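Local coordinates for transcription factor MBP1 (Magnaporthe oryzae, PDB 4UX5), which binds DNA through its N-terminal winged helix-turn-helix domain and probably acts as a transcription activator for RNA polymerase II genes, at residues 46-51 / 88-93. Residues are numbered along the deposited sequence; the frame is centred on the assembly and turned at random.
Sequences WINATH and GTWIPL. With nucleotides of chain C.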
ATOM      1  N   TRP A  46      -9.484  14.513   7.065  1.00 39.09           N
ATOM      2  CA  TRP A  46      -8.954  13.244   7.538  1.00 38.24           C
ATOM      3  C   TRP A  46      -7.537  13.459   8.051  1.00 38.03           C
ATOM      4  O   TRP A  46      -6.795  14.287   7.521  1.00 39.50           O
ATOM      5  CB  TRP A  46      -8.975  12.188   6.436  1.00 33.14           C
ATOM      6  CG  TRP A  46     -10.318  11.557   6.236  1.00 35.24           C
ATOM      7  CD1 TRP A  46     -11.540  12.140   6.416  1.00 37.35           C
ATOM      8  CD2 TRP A  46     -10.574  10.206   5.833  1.00 42.28           C
ATOM      9  NE1 TRP A  46     -12.539  11.238   6.141  1.00 45.21           N
ATOM     10  CE2 TRP A  46     -11.972  10.043   5.780  1.00 43.04           C
ATOM     11  CE3 TRP A  46      -9.756   9.121   5.507  1.00 41.63           C
ATOM     12  CZ2 TRP A  46     -12.569   8.839   5.415  1.00 40.37           C
ATOM     13  CZ3 TRP A  46     -10.349   7.928   5.144  1.00 42.89           C
ATOM     14  CH2 TRP A  46     -11.742   7.796   5.102  1.00 39.70           C
ATOM     15  N   ILE A  47      -7.169  12.715   9.088  1.00 36.57           N
ATOM     16  CA  ILE A  47      -5.897  12.932   9.763  1.00 33.15           C
ATOM     17  C   ILE A  47      -5.056  11.654   9.766  1.00 30.63           C
ATOM     18  O   ILE A  47      -5.592  10.547   9.720  1.00 31.48           O
ATOM     19  CB  ILE A  47      -6.124  13.437  11.211  1.00 36.74           C
ATOM     20  CG1 ILE A  47      -4.839  14.028  11.793  1.00 33.03           C
ATOM     21  CG2 ILE A  47      -6.691  12.328  12.091  1.00 37.28           C
ATOM     22  CD1 ILE A  47      -5.072  14.939  12.974  1.00 39.08           C
ATOM     23  N   ASN A  48      -3.738  11.819   9.798  1.00 35.31           N
ATOM     24  CA  ASN A  48      -2.812  10.690   9.751  1.00 32.94           C
ATOM     25  C   ASN A  48      -2.681  10.007  11.112  1.00 33.55           C
ATOM     26  O   ASN A  48      -2.046  10.537  12.024  1.00 30.58           O
ATOM     27  CB  ASN A  48      -1.441  11.161   9.258  1.00 29.72           C
ATOM     28  CG  ASN A  48      -0.560  10.018   8.784  1.00 34.62           C
ATOM     29  OD1 ASN A  48      -0.490   8.966   9.414  1.00 36.70           O
ATOM     30  ND2 ASN A  48       0.115  10.222   7.658  1.00 32.94           N
ATOM     31  N   ALA A  49      -3.283   8.828  11.240  1.00 31.59           N
ATOM     32  CA  ALA A  49      -3.277   8.091  12.500  1.00 33.73           C
ATOM     33  C   ALA A  49      -1.885   7.572  12.843  1.00 33.41           C
ATOM     34  O   ALA A  49      -1.563   7.365  14.012  1.00 35.05           O
ATOM     35  CB  ALA A  49      -4.268   6.939  12.444  1.00 39.33           C
ATOM     36  N   THR A  50      -1.065   7.361  11.821  1.00 31.73           N
ATOM     37  CA  THR A  50       0.302   6.895  12.025  1.00 31.64           C
ATOM     38  C   THR A  50       1.144   7.999  12.656  1.00 30.94           C
ATOM     39  O   THR A  50       1.996   7.734  13.501  1.00 48.32           O
ATOM     40  CB  THR A  50       0.948   6.434  10.701  1.00 34.09           C
ATOM     41  OG1 THR A  50       0.068   5.524  10.033  1.00 31.59           O
ATOM     42  CG2 THR A  50       2.280   5.746  10.957  1.00 33.99           C
ATOM     43  N   HIS A  51       0.892   9.238  12.245  1.00 29.67           N
ATOM     44  CA  HIS A  51       1.563  10.395  12.830  1.00 29.60           C
ATOM     45  C   HIS A  51       1.178  10.576  14.295  1.00 35.72           C
ATOM     46  O   HIS A  51       2.000  10.972  15.120  1.00 36.35           O
ATOM     47  CB  HIS A  51       1.227  11.670  12.053  1.00 36.37           C
ATOM     48  CG  HIS A  51       1.792  11.710  10.668  1.00 34.80           C
ATOM     49  ND1 HIS A  51       1.475  12.701   9.765  1.00 33.47           N
ATOM     50  CD2 HIS A  51       2.656  10.885  10.029  1.00 29.53           C
ATOM     51  CE1 HIS A  51       2.116  12.486   8.632  1.00 25.45           C
ATOM     52  NE2 HIS A  51       2.841  11.389   8.765  1.00 29.43           N
ATOM     53  N   GLY A  88       1.038   6.706   5.602  1.00 28.58           N
ATOM     54  CA  GLY A  88       0.456   6.274   6.856  1.00 32.24           C
ATOM     55  C   GLY A  88      -0.989   5.856   6.698  1.00 33.98           C
ATOM     56  O   GLY A  88      -1.495   5.744   5.582  1.00 26.96           O
ATOM     57  N   THR A  89      -1.654   5.621   7.824  1.00 34.80           N
ATOM     58  CA  THR A  89      -3.060   5.241   7.821  1.00 31.91           C
ATOM     59  C   THR A  89      -3.930   6.445   8.152  1.00 33.10           C
ATOM     60  O   THR A  89      -3.821   7.020   9.233  1.00 38.04           O
ATOM     61  CB  THR A  89      -3.338   4.114   8.825  1.00 32.25           C
ATOM     62  OG1 THR A  89      -2.412   3.043   8.608  1.00 35.32           O
ATOM     63  CG2 THR A  89      -4.759   3.597   8.665  1.00 34.38           C
ATOM     64  N   TRP A  90      -4.793   6.823   7.215  1.00 31.30           N
ATOM     65  CA  TRP A  90      -5.617   8.014   7.377  1.00 32.29           C
ATOM     66  C   TRP A  90      -7.046   7.683   7.803  1.00 37.50           C
ATOM     67  O   TRP A  90      -7.657   6.742   7.296  1.00 40.51           O
ATOM     68  CB  TRP A  90      -5.628   8.822   6.081  1.00 30.99           C
ATOM     69  CG  TRP A  90      -4.295   9.424   5.755  1.00 29.88           C
ATOM     70  CD1 TRP A  90      -3.204   8.777   5.256  1.00 29.95           C
ATOM     71  CD2 TRP A  90      -3.914  10.796   5.906  1.00 24.14           C
ATOM     72  NE1 TRP A  90      -2.166   9.661   5.087  1.00 28.11           N
ATOM     73  CE2 TRP A  90      -2.577  10.908   5.477  1.00 24.27           C
ATOM     74  CE3 TRP A  90      -4.574  11.942   6.361  1.00 23.89           C
ATOM     75  CZ2 TRP A  90      -1.887  12.118   5.489  1.00 24.30           C
ATOM     76  CZ3 TRP A  90      -3.888  13.145   6.371  1.00 26.92           C
ATOM     77  CH2 TRP A  90      -2.557  13.222   5.937  1.00 28.97           C
ATOM     78  N   ILE A  91      -7.565   8.469   8.745  1.00 35.60           N
ATOM     79  CA  ILE A  91      -8.909   8.275   9.282  1.00 37.56           C
ATOM     80  C   ILE A  91      -9.617   9.622   9.438  1.00 38.04           C
ATOM     81  O   ILE A  91      -8.958  10.659   9.505  1.00 36.47           O
ATOM     82  CB  ILE A  91      -8.872   7.548  10.648  1.00 36.69           C
ATOM     83  CG1 ILE A  91      -8.015   8.323  11.652  1.00 37.05           C
ATOM     84  CG2 ILE A  91      -8.365   6.127  10.488  1.00 35.40           C
ATOM     85  CD1 ILE A  91      -7.919   7.654  13.009  1.00 37.76           C
ATOM     86  N   PRO A  92     -10.962   9.613   9.481  1.00 39.60           N
ATOM     87  CA  PRO A  92     -11.718  10.850   9.718  1.00 40.28           C
ATOM     88  C   PRO A  92     -11.307  11.551  11.013  1.00 36.64           C
ATOM     89  O   PRO A  92     -10.811  10.902  11.935  1.00 33.50           O
ATOM     90  CB  PRO A  92     -13.176  10.370   9.788  1.00 43.60           C
ATOM     91  CG  PRO A  92     -13.098   8.877   9.943  1.00 46.05           C
ATOM     92  CD  PRO A  92     -11.857   8.472   9.231  1.00 44.11           C
ATOM     93  N   LEU A  93     -11.519  12.862  11.067  1.00 41.48           N
ATOM     94  CA  LEU A  93     -10.998  13.695  12.150  1.00 40.65           C
ATOM     95  C   LEU A  93     -11.521  13.295  13.528  1.00 38.52           C
ATOM     96  O   LEU A  93     -10.768  13.293  14.501  1.00 37.42           O
ATOM     97  CB  LEU A  93     -11.324  15.166  11.885  1.00 36.41           C
ATOM     98  CG  LEU A  93     -10.693  16.171  12.849  1.00 37.56           C
ATOM     99  CD1 LEU A  93      -9.183  16.017  12.870  1.00 32.38           C
ATOM    100  CD2 LEU A  93     -11.080  17.596  12.481  1.00 38.75           C
TER
ATOM    101  P    DG C  10       1.601   2.492   8.610  1.00 30.61           P
ATOM    102  OP1  DG C  10       0.343   3.102   9.101  1.00 40.88           O
ATOM    103  OP2  DG C  10       2.714   2.219   9.546  1.00 33.98           O
ATOM    104  O5'  DG C  10       1.206   1.141   7.854  1.00 30.93           O
ATOM    105  C5'  DG C  10       0.247   1.176   6.803  1.00 37.86           C
ATOM    106  C4'  DG C  10       0.464   0.032   5.825  1.00 39.30           C
ATOM    107  O4'  DG C  10       1.864  -0.025   5.437  1.00 38.09           O
ATOM    108  C3'  DG C  10       0.121  -1.355   6.361  1.00 40.25           C
ATOM    109  O3'  DG C  10      -0.468  -2.126   5.332  1.00 45.86           O
ATOM    110  C2'  DG C  10       1.484  -1.910   6.757  1.00 38.06           C
ATOM    111  C1'  DG C  10       2.362  -1.324   5.667  1.00 38.84           C
ATOM    112  N9   DG C  10       3.765  -1.223   6.045  1.00 37.63           N
ATOM    113  C8   DG C  10       4.273  -0.652   7.186  1.00 33.56           C
ATOM    114  N7   DG C  10       5.574  -0.710   7.260  1.00 31.58           N
ATOM    115  C5   DG C  10       5.952  -1.364   6.094  1.00 37.52           C
ATOM    116  C6   DG C  10       7.239  -1.712   5.623  1.00 33.39           C
ATOM    117  O6   DG C  10       8.334  -1.506   6.163  1.00 33.59           O
ATOM    118  N1   DG C  10       7.178  -2.367   4.394  1.00 34.60           N
ATOM    119  C2   DG C  10       6.019  -2.647   3.708  1.00 38.25           C
ATOM    120  N2   DG C  10       6.160  -3.285   2.538  1.00 36.50           N
ATOM    121  N3   DG C  10       4.806  -2.323   4.140  1.00 38.11           N
ATOM    122  C4   DG C  10       4.849  -1.687   5.336  1.00 38.01           C
ATOM    123  P    DC C   9       6.671   5.874   8.988  1.00 41.04           P
ATOM    124  OP1  DC C   9       6.439   7.305   9.294  1.00 44.61           O
ATOM    125  OP2  DC C   9       7.418   5.025   9.940  1.00 44.74           O
ATOM    126  O5'  DC C   9       5.268   5.176   8.669  1.00 41.11           O
ATOM    127  C5'  DC C   9       4.372   5.781   7.739  1.00 38.35           C
ATOM    128  C4'  DC C   9       3.971   4.806   6.644  1.00 41.08           C
ATOM    129  O4'  DC C   9       5.092   4.559   5.779  1.00 44.88           O
ATOM    130  C3'  DC C   9       3.553   3.430   7.123  1.00 37.69           C
ATOM    131  O3'  DC C   9       2.169   3.437   7.441  1.00 39.15           O
ATOM    132  C2'  DC C   9       3.846   2.536   5.908  1.00 34.83           C
ATOM    133  C1'  DC C   9       4.892   3.330   5.111  1.00 30.24           C
ATOM    134  N1   DC C   9       6.216   2.642   4.982  1.00 30.72           N
ATOM    135  C2   DC C   9       6.511   1.904   3.827  1.00 31.55           C
ATOM    136  O2   DC C   9       5.663   1.818   2.932  1.00 31.79           O
ATOM    137  N3   DC C   9       7.718   1.297   3.726  1.00 32.44           N
ATOM    138  C4   DC C   9       8.606   1.409   4.712  1.00 32.41           C
ATOM    139  N4   DC C   9       9.782   0.793   4.565  1.00 33.64           N
ATOM    140  C5   DC C   9       8.329   2.157   5.893  1.00 36.50           C
ATOM    141  C6   DC C   9       7.134   2.753   5.984  1.00 30.77           C
TER
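I47 and I91 form an antiparallel hydrogen-bonded pair, I47 N to I91 O 2.8 Å and I91 N to I47 O 3.0 Å, and a third backbone bond, A49 N to T89 O at 2.8 Å, carries the pairing into the first turn of helix 49-55. On the sheet face of N48 and W90, the N48 CB lies over the six-membered ring of W90, 3.9 Å from its centroid, a CH-pi contact, while the amide is turned 49° from the ring plane. N48 is also the N-cap: CG anti to the backbone N (chi1 -163°) sends OD1 forward over the helix start, where it accepts from H51 N, which stands above the carboxamide plane, and weakly from T50 N. N48 ND2 donates to Q87 O and W90 NE1 to Y86 O. At the far end, W46 lays its indole over the I91-P92 peptide, with P92 CA 3.7 Å from the five-membered ring centroid. I47 and I91 occupy the other sheet face, where I91 CD1 meets A49 CB; V71 of helix 60-71 packs on I91, and I112 and F113 of helix 110-114 on I47. T50 OG1 receives T89 N at 2.8 Å and donates to OP1 of DG10 of chain C at 2.6 Å; T89 OG1 donates to the same oxygen at 2.8 Å. Two hydroxyls thus grip one DNA phosphate where strand 47-48, beside the 77-79/88-91 wing hairpin, completes the small three-stranded sheet of a winged helix-turn-helix domain.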